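Local structure of chromosome partition protein Smc (Pyrococcus furiosus, 3KTA) at residues 15-20 with 66-71; 43-48 with 80-85. The protein binds and hydrolyses ATP in an ABC-type head, of which this chain is the N-terminal part, and is probably required for chromosome condensation and partitioning. All coordinates share one frame; numbering follows the deposited sequence.

Contact 1 of 2, residues 15-20 with 66-71; sequences YGNKKV and LIFAGS. With AP5 (bis(adenosine)-5'-pentaphosphate), chain E.
Gly-16 sits squarely over one face of the Phe-68 ring, its CA 3.4 Å from the ring centroid and only 2° off the normal, a CH-pi contact of backbone on aromatic. Gly-70 N lies above the opposite face, shifted toward the rim. At the ring's edge stands Asn-17, whose amide is turned nearly perpendicular to the ring (planes 88° apart) and brings OD1 to 3.5 Å from Phe-68 CD2. The Phe-68 side chain leaves the backbone with CG anti to N (chi1 174°), which carries the ring toward Gly-16. The positive phi of Gly-16 itself calls for glycine, since a CB would jam against the preceding carbonyl. While the Phe-68 ring is held by the 15-20 loop, the backbone around it reads one adenine of AP5: the ligand's N6B donates to Ile-67 O at 3.0 Å, and Ala-69 N donates to N1B at 3.1 Å, nearly straight. Nearby, Tyr-15 OH is hydrogen-bonded to Gly-38 O of the Walker A loop. Pairing the Watson-Crick edge of adenine with a backbone carbonyl and amide two residues apart is a recurrent mode of adenine recognition, used here in the nucleotide site of the SMC head.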
loop_
_atom_site.group_PDB
_atom_site.type_symbol
_atom_site.label_atom_id
_atom_site.label_comp_id
_atom_site.label_asym_id
_atom_site.label_seq_id
_atom_site.Cartn_x
_atom_site.Cartn_y
_atom_site.Cartn_z
ATOM N N TYR A 15 -3.118 10.774 -16.739
ATOM C CA TYR A 15 -4.547 10.488 -16.934
ATOM C C TYR A 15 -5.371 11.468 -17.781
ATOM O O TYR A 15 -6.568 11.244 -18.015
ATOM C CB TYR A 15 -5.235 10.126 -15.602
ATOM C CG TYR A 15 -4.913 8.689 -15.247
ATOM C CD1 TYR A 15 -5.685 7.640 -15.737
ATOM C CD2 TYR A 15 -3.794 8.383 -14.497
ATOM C CE1 TYR A 15 -5.365 6.315 -15.450
ATOM C CE2 TYR A 15 -3.458 7.076 -14.218
ATOM C CZ TYR A 15 -4.244 6.048 -14.695
ATOM O OH TYR A 15 -3.900 4.749 -14.409
ATOM N N GLY A 16 -4.711 12.508 -18.281
ATOM C CA GLY A 16 -5.316 13.385 -19.267
ATOM C C GLY A 16 -6.133 14.501 -18.658
ATOM O O GLY A 16 -6.227 14.618 -17.436
ATOM N N ASN A 17 -6.750 15.306 -19.520
ATOM C CA ASN A 17 -7.434 16.522 -19.082
ATOM C C ASN A 17 -8.849 16.342 -18.563
ATOM O O ASN A 17 -9.374 17.219 -17.877
ATOM C CB ASN A 17 -7.449 17.546 -20.219
ATOM C CG ASN A 17 -6.123 18.250 -20.387
ATOM O OD1 ASN A 17 -5.464 18.595 -19.407
ATOM N ND2 ASN A 17 -5.729 18.481 -21.635
ATOM N N LYS A 18 -9.481 15.228 -18.904
ATOM C CA LYS A 18 -10.862 15.000 -18.508
ATOM C C LYS A 18 -10.897 14.177 -17.224
ATOM O O LYS A 18 -9.916 13.522 -16.874
ATOM C CB LYS A 18 -11.631 14.292 -19.624
ATOM C CG LYS A 18 -11.491 12.774 -19.622
ATOM N N LYS A 19 -12.022 14.228 -16.516
ATOM C CA LYS A 19 -12.149 13.536 -15.235
ATOM C C LYS A 19 -12.224 12.023 -15.433
ATOM O O LYS A 19 -13.054 11.529 -16.194
ATOM C CB LYS A 19 -13.360 14.070 -14.463
ATOM C CG LYS A 19 -13.452 13.609 -13.004
ATOM C CD LYS A 19 -14.392 14.507 -12.187
ATOM C CE LYS A 19 -13.832 15.927 -12.045
ATOM N NZ LYS A 19 -14.622 16.770 -11.088
ATOM N N VAL A 20 -11.326 11.305 -14.758
ATOM C CA VAL A 20 -11.257 9.848 -14.798
ATOM C C VAL A 20 -11.773 9.311 -13.456
ATOM O O VAL A 20 -11.293 9.730 -12.412
ATOM C CB VAL A 20 -9.782 9.367 -14.989
ATOM C CG1 VAL A 20 -9.673 7.860 -14.806
ATOM C CG2 VAL A 20 -9.251 9.761 -16.363
ATOM N N LEU A 66 3.258 17.211 -11.501
ATOM C CA LEU A 66 2.171 16.242 -11.470
ATOM C C LEU A 66 1.048 16.610 -12.433
ATOM O O LEU A 66 0.106 15.844 -12.634
ATOM C CB LEU A 66 1.618 16.134 -10.053
ATOM C CG LEU A 66 2.552 15.566 -8.987
ATOM C CD1 LEU A 66 1.853 15.589 -7.642
ATOM C CD2 LEU A 66 2.980 14.145 -9.339
ATOM N N ILE A 67 1.122 17.805 -13.007
ATOM C CA ILE A 67 0.075 18.242 -13.909
ATOM C C ILE A 67 0.254 17.618 -15.279
ATOM O O ILE A 67 1.347 17.677 -15.857
ATOM C CB ILE A 67 0.015 19.775 -14.019
ATOM C CG1 ILE A 67 -0.269 20.373 -12.638
ATOM C CG2 ILE A 67 -1.057 20.178 -15.005
ATOM C CD1 ILE A 67 -0.244 21.906 -12.613
ATOM N N PHE A 68 -0.823 17.020 -15.776
ATOM C CA PHE A 68 -0.839 16.386 -17.084
ATOM C C PHE A 68 -0.280 17.268 -18.183
ATOM O O PHE A 68 -0.735 18.392 -18.394
ATOM C CB PHE A 68 -2.246 15.967 -17.470
ATOM C CG PHE A 68 -2.348 15.445 -18.867
ATOM C CD1 PHE A 68 -1.744 14.241 -19.218
ATOM C CD2 PHE A 68 -3.041 16.156 -19.840
ATOM C CE1 PHE A 68 -1.848 13.750 -20.512
ATOM C CE2 PHE A 68 -3.142 15.668 -21.138
ATOM C CZ PHE A 68 -2.539 14.470 -21.471
ATOM N N ALA A 69 0.701 16.726 -18.889
ATOM C CA ALA A 69 1.236 17.335 -20.092
ATOM C C ALA A 69 1.575 16.170 -21.010
ATOM O O ALA A 69 2.518 15.428 -20.744
ATOM C CB ALA A 69 2.464 18.129 -19.765
ATOM N N GLY A 70 0.777 15.989 -22.057
ATOM C CA GLY A 70 0.933 14.865 -22.966
ATOM C C GLY A 70 2.296 14.797 -23.624
ATOM O O GLY A 70 2.883 13.722 -23.739
ATOM N N SER A 71 2.797 15.947 -24.064
ATOM C CA SER A 71 4.124 16.029 -24.662
ATOM C C SER A 71 4.759 17.382 -24.359
ATOM O O SER A 71 4.103 18.280 -23.822
ATOM C CB SER A 71 4.050 15.807 -26.177
ATOM O OG SER A 71 3.197 16.761 -26.795
HETATM P PA AP5 E . 10.402 2.771 -15.961
HETATM O O1A AP5 E . 10.651 2.440 -17.418
HETATM O O2A AP5 E . 10.710 4.209 -15.640
HETATM O O3A AP5 E . 8.859 2.522 -15.530
HETATM P PB AP5 E . 7.989 1.299 -16.054
HETATM O O1B AP5 E . 8.846 0.053 -16.156
HETATM O O2B AP5 E . 7.214 1.636 -17.297
HETATM O O3B AP5 E . 7.066 1.317 -14.731
HETATM P PG AP5 E . 5.790 0.415 -14.620
HETATM O O1G AP5 E . 5.934 -0.781 -15.541
HETATM O O2G AP5 E . 5.685 0.038 -13.176
HETATM O O3G AP5 E . 4.669 1.359 -15.212
HETATM P PD AP5 E . 3.305 1.841 -14.559
HETATM O O1D AP5 E . 2.157 1.128 -15.207
HETATM O O2D AP5 E . 3.321 1.796 -13.051
HETATM O O3D AP5 E . 3.313 3.358 -15.113
HETATM P PE AP5 E . 3.391 4.702 -14.216
HETATM O O1E AP5 E . 2.132 4.761 -13.383
HETATM O O2E AP5 E . 4.689 4.786 -13.496
HETATM O O5F AP5 E . 11.186 1.748 -14.996
HETATM C C5F AP5 E . 12.547 1.884 -14.628
HETATM C C4F AP5 E . 13.002 0.744 -13.715
HETATM O O4F AP5 E . 12.476 0.953 -12.416
HETATM C C3F AP5 E . 12.492 -0.622 -14.151
HETATM O O3F AP5 E . 13.328 -1.626 -13.611
HETATM C C2F AP5 E . 11.155 -0.711 -13.449
HETATM O O2F AP5 E . 10.785 -2.049 -13.193
HETATM C C1F AP5 E . 11.403 0.059 -12.159
HETATM N N9A AP5 E . 10.258 0.900 -11.778
HETATM C C8A AP5 E . 9.208 1.284 -12.567
HETATM N N7A AP5 E . 8.396 2.080 -11.839
HETATM C C5A AP5 E . 8.911 2.204 -10.594
HETATM C C6A AP5 E . 8.478 2.884 -9.465
HETATM N N6A AP5 E . 7.280 3.475 -9.448
HETATM N N1A AP5 E . 9.233 2.817 -8.320
HETATM C C2A AP5 E . 10.408 2.089 -8.291
HETATM N N3A AP5 E . 10.836 1.410 -9.412
HETATM C C4A AP5 E . 10.089 1.465 -10.544
HETATM O O5J AP5 E . 3.238 5.771 -15.408
HETATM C C5J AP5 E . 4.365 6.191 -16.155
HETATM C C4J AP5 E . 3.847 7.102 -17.253
HETATM O O4J AP5 E . 3.244 8.246 -16.652
HETATM C C3J AP5 E . 4.993 7.610 -18.136
HETATM O O3J AP5 E . 4.617 7.483 -19.485
HETATM C C2J AP5 E . 5.073 9.067 -17.749
HETATM O O2J AP5 E . 5.609 9.882 -18.780
HETATM C C1J AP5 E . 3.625 9.378 -17.402
HETATM N N9B AP5 E . 3.553 10.633 -16.643
HETATM C C8B AP5 E . 4.036 10.929 -15.397
HETATM N N7B AP5 E . 3.750 12.223 -15.123
HETATM C C5B AP5 E . 3.095 12.743 -16.190
HETATM C C6B AP5 E . 2.579 14.003 -16.466
HETATM N N6B AP5 E . 2.794 15.013 -15.630
HETATM N N1B AP5 E . 1.960 14.209 -17.670
HETATM C C2B AP5 E . 1.841 13.211 -18.613
HETATM N N3B AP5 E . 2.358 11.964 -18.332
HETATM C C4B AP5 E . 2.970 11.753 -17.147
#

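Contact 2 of 2, residues 43-48 with 80-85; sequences GDAILF and AEVAIY
The ring of Phe-48 meets the strand at its rim: Val-82 CB lies at the edge, in the ring plane, and Val-82 CG2 approaches CD2 obliquely to 3.6 Å. Farther round, the carbonyl O of Ala-80 is 4.2 Å from Phe-48 CZ, again at a slant. Outside the two segments, Phe-12 meets the ring with planes at about 45°, and Met-58 and Val-106 also touch the side chain. A first torsion of 175° swings the Phe-48 ring away from the backbone N and out to the strand. Val-82 answers with both methyls: CG2 fits between Phe-48 CD2 and Ala-45 CB, the latter 4.0 Å away, whereas CG1 rests 3.6 Å from the carbonyl O of Ala-45. The contact thus joins the helix that follows the Walker A loop to the antiparallel sheet of the ABC-type head; segments 43-48 and 80-85 cross almost at right angles (84°), their axes 8.5 Å apart at closest approach. With an alanine here instead of Phe-48, the loss of the ring from beside Val-82 CG2 is likely to open a gap between helix and strand near Ala-80 and to deprive Phe-12 of a ring partner. Ile-46 and Ile-84 extend the apolar layer more loosely. Across the strand, Glu-81 turns its CB from the helix and forms salt bridges through OE1 with Arg-105 and Arg-103. On the helix, Asp-44 OD2 forms salt bridges with Lys-13 and Arg-59.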
loop_
_atom_site.group_PDB
_atom_site.type_symbol
_atom_site.label_atom_id
_atom_site.label_comp_id
_atom_site.label_asym_id
_atom_site.label_seq_id
_atom_site.Cartn_x
_atom_site.Cartn_y
_atom_site.Cartn_z
ATOM N N GLY A 43 -1.571 4.943 -7.521
ATOM C CA GLY A 43 -1.033 5.045 -6.184
ATOM C C GLY A 43 -0.592 6.460 -5.873
ATOM O O GLY A 43 -0.799 6.944 -4.763
ATOM N N ASP A 44 0.025 7.132 -6.844
ATOM C CA ASP A 44 0.486 8.492 -6.587
ATOM C C ASP A 44 -0.691 9.446 -6.366
ATOM O O ASP A 44 -0.570 10.411 -5.598
ATOM C CB ASP A 44 1.379 8.997 -7.727
ATOM C CG ASP A 44 2.674 8.222 -7.830
ATOM O OD1 ASP A 44 3.140 7.716 -6.786
ATOM O OD2 ASP A 44 3.212 8.119 -8.952
ATOM N N ALA A 45 -1.819 9.161 -7.017
ATOM C CA ALA A 45 -3.037 9.959 -6.811
ATOM C C ALA A 45 -3.491 9.855 -5.363
ATOM O O ALA A 45 -3.937 10.839 -4.765
ATOM C CB ALA A 45 -4.142 9.520 -7.773
ATOM N N ILE A 46 -3.360 8.669 -4.785
ATOM C CA ILE A 46 -3.698 8.464 -3.381
ATOM C C ILE A 46 -2.734 9.217 -2.455
ATOM O O ILE A 46 -3.171 9.915 -1.544
ATOM C CB ILE A 46 -3.747 6.970 -3.035
ATOM C CG1 ILE A 46 -4.847 6.294 -3.860
ATOM C CG2 ILE A 46 -3.937 6.774 -1.511
ATOM C CD1 ILE A 46 -4.826 4.771 -3.774
ATOM N N LEU A 47 -1.430 9.086 -2.692
ATOM C CA LEU A 47 -0.450 9.838 -1.912
ATOM C C LEU A 47 -0.752 11.342 -1.960
ATOM O O LEU A 47 -0.677 12.057 -0.938
ATOM C CB LEU A 47 0.959 9.610 -2.471
ATOM C CG LEU A 47 1.519 8.198 -2.299
ATOM C CD1 LEU A 47 2.922 8.119 -2.892
ATOM C CD2 LEU A 47 1.537 7.823 -0.845
ATOM N N PHE A 48 -1.080 11.815 -3.159
ATOM C CA PHE A 48 -1.302 13.244 -3.398
ATOM C C PHE A 48 -2.511 13.765 -2.638
ATOM O O PHE A 48 -2.421 14.764 -1.908
ATOM C CB PHE A 48 -1.492 13.463 -4.898
ATOM C CG PHE A 48 -1.854 14.869 -5.275
ATOM C CD1 PHE A 48 -0.897 15.865 -5.275
ATOM C CD2 PHE A 48 -3.144 15.174 -5.675
ATOM C CE1 PHE A 48 -1.234 17.171 -5.653
ATOM C CE2 PHE A 48 -3.481 16.466 -6.060
ATOM C CZ PHE A 48 -2.521 17.453 -6.048
ATOM N N ALA A 80 -3.745 20.045 -11.562
ATOM C CA ALA A 80 -4.034 18.630 -11.314
ATOM C C ALA A 80 -4.958 18.521 -10.109
ATOM O O ALA A 80 -4.748 19.179 -9.096
ATOM C CB ALA A 80 -2.746 17.861 -11.072
ATOM N N GLU A 81 -5.979 17.683 -10.218
ATOM C CA GLU A 81 -6.903 17.495 -9.110
ATOM C C GLU A 81 -7.233 16.025 -8.858
ATOM O O GLU A 81 -7.473 15.264 -9.790
ATOM C CB GLU A 81 -8.186 18.267 -9.379
ATOM C CG GLU A 81 -9.264 18.077 -8.328
ATOM C CD GLU A 81 -10.462 18.957 -8.605
ATOM O OE1 GLU A 81 -10.348 20.185 -8.415
ATOM O OE2 GLU A 81 -11.509 18.422 -9.013
ATOM N N VAL A 82 -7.257 15.641 -7.587
ATOM C CA VAL A 82 -7.709 14.309 -7.205
ATOM C C VAL A 82 -8.776 14.445 -6.132
ATOM O O VAL A 82 -8.619 15.233 -5.191
ATOM C CB VAL A 82 -6.546 13.454 -6.668
ATOM C CG1 VAL A 82 -7.037 12.062 -6.241
ATOM C CG2 VAL A 82 -5.464 13.321 -7.744
ATOM N N ALA A 83 -9.863 13.699 -6.299
ATOM C CA ALA A 83 -10.856 13.553 -5.245
ATOM C C ALA A 83 -10.890 12.100 -4.798
ATOM O O ALA A 83 -10.870 11.184 -5.625
ATOM C CB ALA A 83 -12.229 13.991 -5.728
ATOM N N ILE A 84 -10.932 11.886 -3.488
ATOM C CA ILE A 84 -11.027 10.543 -2.949
ATOM C C ILE A 84 -12.320 10.423 -2.130
ATOM O O ILE A 84 -12.648 11.312 -1.330
ATOM C CB ILE A 84 -9.759 10.171 -2.130
ATOM C CG1 ILE A 84 -9.793 8.687 -1.733
ATOM C CG2 ILE A 84 -9.593 11.098 -0.893
ATOM C CD1 ILE A 84 -8.457 8.184 -1.174
ATOM N N TYR A 85 -13.080 9.365 -2.383
ATOM C CA TYR A 85 -14.377 9.159 -1.720
ATOM C C TYR A 85 -14.255 7.993 -0.739
ATOM O O TYR A 85 -14.027 6.842 -1.150
ATOM C CB TYR A 85 -15.466 8.876 -2.767
ATOM C CG TYR A 85 -15.762 10.062 -3.662
ATOM C CD1 TYR A 85 -14.839 10.495 -4.603
ATOM C CD2 TYR A 85 -16.948 10.762 -3.544
ATOM C CE1 TYR A 85 -15.093 11.594 -5.421
ATOM C CE2 TYR A 85 -17.213 11.864 -4.355
ATOM C CZ TYR A 85 -16.281 12.274 -5.287
ATOM O OH TYR A 85 -16.543 13.366 -6.097
#

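Overall arrangement
The segments of the two contacts alternate along the chain, in the order 15-20, 43-48, 66-71 and 80-85, and all belong to the N-terminal part of the ABC-type ATPase head. Their centres are about 13 Å apart. Contact 2 lies near the middle of the chain, where helix 39-49 packs on strand 80-87 of the antiparallel sheet; contact 1 joins two peripheral loops, one between strands 3-10 and 20-23, the other leading into strand 80-87. They touch directly: Leu-66 CD1 is 3.6 Å from Phe-48 CD1, and Ile-67 CG1 packs on Ala-80 N. The adenine-reading loop is therefore tied to the Walker A helix and to the sheet beneath it.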